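Local coordinates for protein Keto/oxoacid ferredoxin oxidoreductase, gamma subunit (Geobacter sulfurreducens, PDB 3ON3) that probably serves as the gamma subunit of a ferredoxin-dependent oxidoreductase that acts on the oxo group of keto acids, at residues 24-35 and 145-155; 114-122 and 131-139. All coordinates share one frame; numbering follows the deposited sequence.

Contact 1 of 2, residues 24-35 and 145-155; sequences IMAEAASIYDGK and VVSKEAAEKAV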
loop_
_atom_site.group_PDB
_atom_site.type_symbol
_atom_site.label_atom_id
_atom_site.label_comp_id
_atom_site.label_asym_id
_atom_site.label_seq_id
_atom_site.Cartn_x
_atom_site.Cartn_y
_atom_site.Cartn_z
ATOM N N ILE B 24 -3.618 -1.362 6.223
ATOM C CA ILE B 24 -4.308 -1.948 7.369
ATOM C C ILE B 24 -5.635 -1.237 7.705
ATOM O O ILE B 24 -6.676 -1.886 7.869
ATOM C CB ILE B 24 -3.388 -1.977 8.596
ATOM C CG1 ILE B 24 -2.225 -2.939 8.349
ATOM C CG2 ILE B 24 -4.166 -2.380 9.839
ATOM C CD1 ILE B 24 -1.171 -2.906 9.422
HETATM N N MSE B 25 -5.603 0.093 7.771
HETATM C CA MSE B 25 -6.823 0.865 8.020
HETATM C C MSE B 25 -7.894 0.649 6.959
HETATM O O MSE B 25 -9.076 0.549 7.290
HETATM C CB MSE B 25 -6.531 2.368 8.127
HETATM C CG MSE B 25 -6.250 2.870 9.522
HETATM SE SE MSE B 25 -7.766 2.814 10.759
HETATM C CE MSE B 25 -9.201 3.021 9.471
ATOM N N ALA B 26 -7.490 0.611 5.685
ATOM C CA ALA B 26 -8.431 0.408 4.589
ATOM C C ALA B 26 -9.099 -0.983 4.645
ATOM O O ALA B 26 -10.307 -1.116 4.416
ATOM C CB ALA B 26 -7.736 0.642 3.208
ATOM N N GLU B 27 -8.306 -2.009 4.942
ATOM C CA GLU B 27 -8.809 -3.384 5.033
ATOM C C GLU B 27 -9.633 -3.637 6.313
ATOM O O GLU B 27 -10.548 -4.462 6.318
ATOM C CB GLU B 27 -7.653 -4.385 4.871
ATOM C CG GLU B 27 -7.074 -4.396 3.435
ATOM C CD GLU B 27 -5.732 -5.117 3.288
ATOM O OE1 GLU B 27 -5.148 -5.532 4.308
ATOM O OE2 GLU B 27 -5.253 -5.255 2.133
ATOM N N ALA B 28 -9.325 -2.903 7.384
ATOM C CA ALA B 28 -10.131 -2.986 8.599
ATOM C C ALA B 28 -11.534 -2.532 8.263
ATOM O O ALA B 28 -12.501 -3.191 8.604
ATOM C CB ALA B 28 -9.549 -2.130 9.702
ATOM N N ALA B 29 -11.633 -1.410 7.553
ATOM C CA ALA B 29 -12.925 -0.848 7.193
ATOM C C ALA B 29 -13.746 -1.729 6.254
ATOM O O ALA B 29 -14.948 -1.875 6.431
ATOM C CB ALA B 29 -12.744 0.532 6.579
ATOM N N SER B 30 -13.108 -2.292 5.237
ATOM C CA SER B 30 -13.855 -2.925 4.151
ATOM C C SER B 30 -13.987 -4.431 4.338
ATOM O O SER B 30 -15.085 -4.939 4.500
ATOM C CB SER B 30 -13.204 -2.616 2.803
ATOM O OG SER B 30 -11.814 -2.870 2.875
ATOM N N ILE B 31 -12.861 -5.135 4.314
ATOM C CA ILE B 31 -12.854 -6.569 4.562
ATOM C C ILE B 31 -13.558 -6.925 5.864
ATOM O O ILE B 31 -14.403 -7.819 5.876
ATOM C CB ILE B 31 -11.424 -7.119 4.643
ATOM C CG1 ILE B 31 -10.653 -6.787 3.367
ATOM C CG2 ILE B 31 -11.459 -8.622 4.871
ATOM C CD1 ILE B 31 -9.205 -7.194 3.419
ATOM N N TYR B 32 -13.218 -6.228 6.956
ATOM C CA TYR B 32 -13.752 -6.591 8.276
ATOM C C TYR B 32 -14.941 -5.778 8.741
ATOM O O TYR B 32 -15.883 -6.334 9.268
ATOM C CB TYR B 32 -12.651 -6.657 9.338
ATOM C CG TYR B 32 -11.564 -7.592 8.894
ATOM C CD1 TYR B 32 -11.756 -8.977 8.910
ATOM C CD2 TYR B 32 -10.371 -7.101 8.406
ATOM C CE1 TYR B 32 -10.768 -9.842 8.472
ATOM C CE2 TYR B 32 -9.380 -7.949 7.955
ATOM C CZ TYR B 32 -9.575 -9.315 7.991
ATOM O OH TYR B 32 -8.566 -10.136 7.536
ATOM N N ASP B 33 -14.940 -4.473 8.519
ATOM C CA ASP B 33 -16.058 -3.676 9.028
ATOM C C ASP B 33 -17.211 -3.498 8.047
ATOM O O ASP B 33 -18.242 -2.946 8.411
ATOM C CB ASP B 33 -15.586 -2.332 9.586
ATOM C CG ASP B 33 -15.780 -2.238 11.097
ATOM O OD1 ASP B 33 -16.210 -3.247 11.696
ATOM O OD2 ASP B 33 -15.511 -1.170 11.685
ATOM N N GLY B 34 -17.040 -3.977 6.814
ATOM C CA GLY B 34 -18.103 -3.930 5.828
ATOM C C GLY B 34 -18.279 -2.583 5.142
ATOM O O GLY B 34 -19.268 -2.339 4.451
ATOM N N LYS B 35 -17.326 -1.686 5.326
ATOM C CA LYS B 35 -17.415 -0.403 4.639
ATOM C C LYS B 35 -16.637 -0.411 3.315
ATOM O O LYS B 35 -16.098 -1.443 2.902
ATOM C CB LYS B 35 -16.945 0.734 5.557
ATOM C CG LYS B 35 -17.718 0.804 6.866
ATOM C CD LYS B 35 -17.102 1.794 7.852
ATOM C CE LYS B 35 -17.985 1.956 9.098
ATOM N NZ LYS B 35 -17.500 3.038 10.006
ATOM N N VAL B 145 -13.365 5.179 13.674
ATOM C CA VAL B 145 -13.843 4.992 12.305
ATOM C C VAL B 145 -14.113 3.509 11.996
ATOM O O VAL B 145 -15.031 3.180 11.236
ATOM C CB VAL B 145 -12.905 5.661 11.235
ATOM C CG1 VAL B 145 -11.583 4.915 11.098
ATOM C CG2 VAL B 145 -13.600 5.734 9.899
ATOM N N VAL B 146 -13.319 2.624 12.602
ATOM C CA VAL B 146 -13.516 1.176 12.476
ATOM C C VAL B 146 -13.573 0.560 13.868
ATOM O O VAL B 146 -13.029 1.136 14.816
ATOM C CB VAL B 146 -12.374 0.505 11.680
ATOM C CG1 VAL B 146 -12.368 1.002 10.231
ATOM C CG2 VAL B 146 -11.000 0.759 12.333
ATOM N N SER B 147 -14.215 -0.606 13.996
ATOM C CA SER B 147 -14.244 -1.298 15.282
ATOM C C SER B 147 -12.830 -1.713 15.646
ATOM O O SER B 147 -11.988 -1.909 14.769
ATOM C CB SER B 147 -15.164 -2.529 15.243
ATOM O OG SER B 147 -14.716 -3.477 14.276
ATOM N N LYS B 148 -12.574 -1.837 16.942
ATOM C CA LYS B 148 -11.288 -2.317 17.417
ATOM C C LYS B 148 -11.036 -3.720 16.857
ATOM O O LYS B 148 -9.910 -4.046 16.480
ATOM C CB LYS B 148 -11.245 -2.323 18.954
ATOM C CG LYS B 148 -9.913 -2.815 19.549
ATOM C CD LYS B 148 -10.015 -3.095 21.069
ATOM C CE LYS B 148 -8.637 -3.319 21.704
ATOM N NZ LYS B 148 -8.714 -3.947 23.085
ATOM N N GLU B 149 -12.092 -4.533 16.783
ATOM C CA GLU B 149 -11.965 -5.878 16.232
ATOM C C GLU B 149 -11.520 -5.875 14.762
ATOM O O GLU B 149 -10.623 -6.638 14.388
ATOM C CB GLU B 149 -13.252 -6.717 16.424
ATOM C CG GLU B 149 -13.200 -8.087 15.724
ATOM C CD GLU B 149 -14.479 -8.939 15.842
ATOM O OE1 GLU B 149 -15.503 -8.479 16.387
ATOM O OE2 GLU B 149 -14.451 -10.098 15.373
ATOM N N ALA B 150 -12.146 -5.023 13.946
ATOM C CA ALA B 150 -11.809 -4.891 12.524
ATOM C C ALA B 150 -10.337 -4.556 12.349
ATOM O O ALA B 150 -9.625 -5.170 11.549
ATOM C CB ALA B 150 -12.664 -3.804 11.863
ATOM N N ALA B 151 -9.887 -3.566 13.103
ATOM C CA ALA B 151 -8.515 -3.096 13.006
ATOM C C ALA B 151 -7.534 -4.149 13.486
ATOM O O ALA B 151 -6.464 -4.341 12.887
ATOM C CB ALA B 151 -8.329 -1.769 13.792
ATOM N N GLU B 152 -7.886 -4.823 14.579
ATOM C CA GLU B 152 -7.027 -5.866 15.117
ATOM C C GLU B 152 -6.834 -6.995 14.087
ATOM O O GLU B 152 -5.718 -7.468 13.874
ATOM C CB GLU B 152 -7.605 -6.463 16.406
ATOM C CG GLU B 152 -6.600 -7.383 17.103
ATOM C CD GLU B 152 -7.169 -8.181 18.269
ATOM O OE1 GLU B 152 -8.409 -8.206 18.470
ATOM O OE2 GLU B 152 -6.352 -8.801 18.977
ATOM N N LYS B 153 -7.935 -7.442 13.486
ATOM C CA LYS B 153 -7.895 -8.494 12.468
ATOM C C LYS B 153 -7.049 -8.051 11.289
ATOM O O LYS B 153 -6.175 -8.791 10.842
ATOM C CB LYS B 153 -9.297 -8.860 11.986
ATOM C CG LYS B 153 -10.109 -9.708 12.967
ATOM C CD LYS B 153 -11.326 -10.286 12.284
ATOM C CE LYS B 153 -12.130 -11.161 13.214
ATOM N NZ LYS B 153 -13.241 -11.841 12.491
ATOM N N ALA B 154 -7.309 -6.837 10.801
ATOM C CA ALA B 154 -6.484 -6.236 9.743
ATOM C C ALA B 154 -4.998 -6.130 10.089
ATOM O O ALA B 154 -4.154 -6.437 9.251
ATOM C CB ALA B 154 -7.045 -4.864 9.303
ATOM N N VAL B 155 -4.674 -5.687 11.306
ATOM C CA VAL B 155 -3.277 -5.611 11.723
ATOM C C VAL B 155 -2.639 -6.992 11.656
ATOM O O VAL B 155 -1.604 -7.186 11.033
ATOM C CB VAL B 155 -3.082 -5.092 13.167
ATOM C CG1 VAL B 155 -1.635 -5.293 13.604
ATOM C CG2 VAL B 155 -3.458 -3.620 13.309
HETATM O O HOH W 1 -5.250 -6.852 6.700
#
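The Tyr32 ring lies between two aliphatic groups. Over one face, Lys153 CB sits 3.8 Å from the ring centroid of Tyr32, 5° off the normal, a CH-pi contact. Ile31 CG2 of the same helix covers the opposite face. Ala150 O and Ala154 N approach the ring obliquely. The Tyr32 hydroxyl bonds to Ser157. The Asp33 carboxylate receives the start of helix 148-155. Ser147 N gives a bond of 2.7 Å to Asp33 OD2 on its syn side, 30° out of plane. Ser147 OG donates to Asp33 OD1 from above the carboxylate plane. The same OG, turned back over its own backbone (chi1 61°), accepts from Ala150 N and caps the helix. Lys35 NZ reaches Val145 O at 2.8 Å, nearly in line with the C=O bond. Ala28 CB packs on Ala150, Ala151 and Ala154, and Met25 CE lies 3.5 Å from Val145 CG1, a tight pair. Ala154 is a knob among Ile24, Glu27, Ala28 and Tyr32, with its CB 3.3 Å from Ile24 O. A water joins Glu27 OE1 to Ala154 O, while Glu27 OE2 pairs with Arg158. This is an alanine-rich helix crossing beside the central sheet, with the Ser147 N-cap of the second helix bonded to Asp33.

Contact 2 of 2, residues 114-122 and 131-139; sequences AFNIINTAK and ANIVALGAM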
loop_
_atom_site.group_PDB
_atom_site.type_symbol
_atom_site.label_atom_id
_atom_site.label_comp_id
_atom_site.label_asym_id
_atom_site.label_seq_id
_atom_site.Cartn_x
_atom_site.Cartn_y
_atom_site.Cartn_z
ATOM N N ALA B 114 -1.064 13.689 21.997
ATOM C CA ALA B 114 0.365 13.499 21.813
ATOM C C ALA B 114 0.909 12.505 22.824
ATOM O O ALA B 114 0.658 12.634 24.015
ATOM C CB ALA B 114 1.099 14.845 21.941
ATOM N N PHE B 115 1.639 11.507 22.344
ATOM C CA PHE B 115 2.356 10.613 23.243
ATOM C C PHE B 115 3.569 10.038 22.565
ATOM O O PHE B 115 3.786 10.269 21.376
ATOM C CB PHE B 115 1.454 9.522 23.871
ATOM C CG PHE B 115 1.067 8.386 22.945
ATOM C CD1 PHE B 115 1.819 7.220 22.905
ATOM C CD2 PHE B 115 -0.087 8.459 22.172
ATOM C CE1 PHE B 115 1.454 6.143 22.089
ATOM C CE2 PHE B 115 -0.473 7.392 21.345
ATOM C CZ PHE B 115 0.304 6.227 21.301
ATOM N N ASN B 116 4.375 9.325 23.342
ATOM C CA ASN B 116 5.630 8.778 22.851
ATOM C C ASN B 116 5.433 7.547 21.969
ATOM O O ASN B 116 5.867 6.457 22.312
ATOM C CB ASN B 116 6.569 8.468 24.022
ATOM C CG ASN B 116 5.982 7.463 25.001
ATOM O OD1 ASN B 116 4.770 7.211 25.020
ATOM N ND2 ASN B 116 6.843 6.885 25.824
ATOM N N ILE B 117 4.781 7.745 20.829
ATOM C CA ILE B 117 4.486 6.663 19.889
ATOM C C ILE B 117 5.698 5.816 19.528
ATOM O O ILE B 117 5.663 4.584 19.600
ATOM C CB ILE B 117 3.902 7.204 18.573
ATOM C CG1 ILE B 117 2.562 7.902 18.830
ATOM C CG2 ILE B 117 3.714 6.067 17.583
ATOM C CD1 ILE B 117 2.027 8.729 17.651
ATOM N N ILE B 118 6.761 6.481 19.107
ATOM C CA ILE B 118 7.943 5.781 18.628
ATOM C C ILE B 118 8.608 5.022 19.773
ATOM O O ILE B 118 9.048 3.889 19.617
ATOM C CB ILE B 118 8.940 6.758 17.946
ATOM C CG1 ILE B 118 8.562 6.967 16.476
ATOM C CG2 ILE B 118 10.324 6.180 17.961
ATOM C CD1 ILE B 118 8.245 8.372 16.098
ATOM N N ASN B 119 8.644 5.651 20.937
ATOM C CA ASN B 119 9.334 5.105 22.085
ATOM C C ASN B 119 8.527 4.016 22.764
ATOM O O ASN B 119 9.082 3.112 23.383
ATOM C CB ASN B 119 9.631 6.217 23.075
ATOM C CG ASN B 119 10.909 5.984 23.822
ATOM O OD1 ASN B 119 10.899 5.466 24.939
ATOM N ND2 ASN B 119 12.028 6.349 23.205
ATOM N N THR B 120 7.209 4.114 22.658
ATOM C CA THR B 120 6.353 3.011 23.064
ATOM C C THR B 120 6.775 1.769 22.275
ATOM O O THR B 120 7.109 0.738 22.858
ATOM C CB THR B 120 4.861 3.311 22.812
ATOM O OG1 THR B 120 4.416 4.348 23.704
ATOM C CG2 THR B 120 4.024 2.051 23.039
ATOM N N ALA B 121 6.779 1.883 20.947
ATOM C CA ALA B 121 7.185 0.778 20.091
ATOM C C ALA B 121 8.570 0.278 20.471
ATOM O O ALA B 121 8.790 -0.932 20.616
ATOM C CB ALA B 121 7.163 1.212 18.614
ATOM N N LYS B 122 9.504 1.213 20.636
ATOM C CA LYS B 122 10.904 0.861 20.864
ATOM C C LYS B 122 11.171 0.254 22.246
ATOM O O LYS B 122 11.855 -0.757 22.359
ATOM C CB LYS B 122 11.834 2.058 20.609
ATOM C CG LYS B 122 13.322 1.673 20.595
ATOM C CD LYS B 122 14.279 2.795 21.018
ATOM C CE LYS B 122 15.686 2.214 21.273
ATOM N NZ LYS B 122 16.683 3.161 21.884
ATOM N N ALA B 131 6.327 0.932 15.232
ATOM C CA ALA B 131 5.788 2.212 15.702
ATOM C C ALA B 131 4.530 2.577 14.933
ATOM O O ALA B 131 3.584 3.110 15.504
ATOM C CB ALA B 131 6.831 3.314 15.609
ATOM N N ASN B 132 4.509 2.257 13.642
ATOM C CA ASN B 132 3.313 2.452 12.824
ATOM C C ASN B 132 2.096 1.673 13.322
ATOM O O ASN B 132 0.971 2.087 13.083
ATOM C CB ASN B 132 3.589 2.099 11.361
ATOM C CG ASN B 132 4.015 0.650 11.173
ATOM O OD1 ASN B 132 4.630 0.037 12.054
ATOM N ND2 ASN B 132 3.686 0.093 10.019
ATOM N N ILE B 133 2.330 0.547 13.998
ATOM C CA ILE B 133 1.241 -0.280 14.543
ATOM C C ILE B 133 0.712 0.374 15.807
ATOM O O ILE B 133 -0.487 0.470 16.005
ATOM C CB ILE B 133 1.679 -1.754 14.850
ATOM C CG1 ILE B 133 2.309 -2.407 13.616
ATOM C CG2 ILE B 133 0.492 -2.602 15.343
ATOM C CD1 ILE B 133 1.478 -2.245 12.326
ATOM N N VAL B 134 1.624 0.841 16.649
ATOM C CA VAL B 134 1.250 1.696 17.771
ATOM C C VAL B 134 0.351 2.856 17.346
ATOM O O VAL B 134 -0.706 3.078 17.931
ATOM C CB VAL B 134 2.458 2.264 18.479
ATOM C CG1 VAL B 134 2.001 3.082 19.709
ATOM C CG2 VAL B 134 3.397 1.151 18.889
ATOM N N ALA B 135 0.763 3.577 16.309
ATOM C CA ALA B 135 0.029 4.754 15.851
ATOM C C ALA B 135 -1.349 4.357 15.323
ATOM O O ALA B 135 -2.321 5.093 15.442
ATOM C CB ALA B 135 0.826 5.474 14.771
ATOM N N LEU B 136 -1.408 3.177 14.732
ATOM C CA LEU B 136 -2.629 2.666 14.136
ATOM C C LEU B 136 -3.637 2.331 15.235
ATOM O O LEU B 136 -4.833 2.623 15.109
ATOM C CB LEU B 136 -2.289 1.431 13.302
ATOM C CG LEU B 136 -3.324 0.759 12.407
ATOM C CD1 LEU B 136 -4.321 -0.055 13.251
ATOM C CD2 LEU B 136 -4.015 1.780 11.510
ATOM N N GLY B 137 -3.146 1.729 16.313
ATOM C CA GLY B 137 -3.972 1.475 17.493
ATOM C C GLY B 137 -4.469 2.796 18.059
ATOM O O GLY B 137 -5.646 2.956 18.424
ATOM N N ALA B 138 -3.571 3.768 18.105
ATOM C CA ALA B 138 -3.942 5.093 18.602
ATOM C C ALA B 138 -5.007 5.739 17.717
ATOM O O ALA B 138 -5.972 6.301 18.233
ATOM C CB ALA B 138 -2.729 5.979 18.725
HETATM N N MSE B 139 -4.835 5.641 16.398
HETATM C CA MSE B 139 -5.739 6.270 15.435
HETATM C C MSE B 139 -7.130 5.659 15.477
HETATM O O MSE B 139 -8.120 6.347 15.234
HETATM C CB MSE B 139 -5.201 6.127 14.001
HETATM C CG MSE B 139 -4.547 7.356 13.454
HETATM SE SE MSE B 139 -5.627 8.999 13.531
HETATM C CE MSE B 139 -4.100 10.072 13.983
#
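Val134 points its two methyls at different parts of segment 114-122. CG1 stands anti to the backbone N (chi1 -176°) and enters a pocket formed by Phe115, Ile117 and Thr120. There Val134 CG1 meets the edge of the Phe115 ring, 3.9 Å from CZ. Val134 CG2 turns instead to Ala121, 3.8 Å from its CB. The Ile117 and Val134 side chains run past each other in opposite senses. Ile117 CG2 also lies 3.6 Å from Ala131 O and touches Ala135 CB. Phe115 presents its rim to helix 131-139, with Ala138 CB in the ring plane, 3.7 Å from Phe115 CE2. One face of that ring is covered by Ile117 CG1, offset toward the rim. The helices come nearest at Ala121 and Ala131, where Ala121 CB is only 3.4 Å from Ala131 CA, a tight fit. Thr120 CG2 touches Val134 CG1, while its hydroxyl is bonded elsewhere. Thr120 OG1 donates to Asn116 O at 2.9 Å, from 53° above the carbonyl plane, and is also bonded to Lys177. No hydrogen bond crosses between the segments. The contact between side chains is apolar, so its hold rests on the fit of methyls and ring and on the burial of these surfaces.

The centres of contacts 1 and 2 are about 18 Å apart. Contact 2 is nested in the chain inside the loop closed by contact 1. Helix 131-143, used by contact 2, is followed directly by helix 148-157, used by contact 1. The two contacts also touch. Leu136 packs on Met25 and Val155, and Ile133 on Ile24 and Val155. Helix 131-143 therefore ties helix 117-125, which follows strand 111-115, outermost of the sheet within this chain, to helices 18-32 and 148-157. Helix 164-181 packs against both contacts. These helices pack against one another beside the mixed sheet, while the second subunit meets contact 1 alone, through helix 18-32.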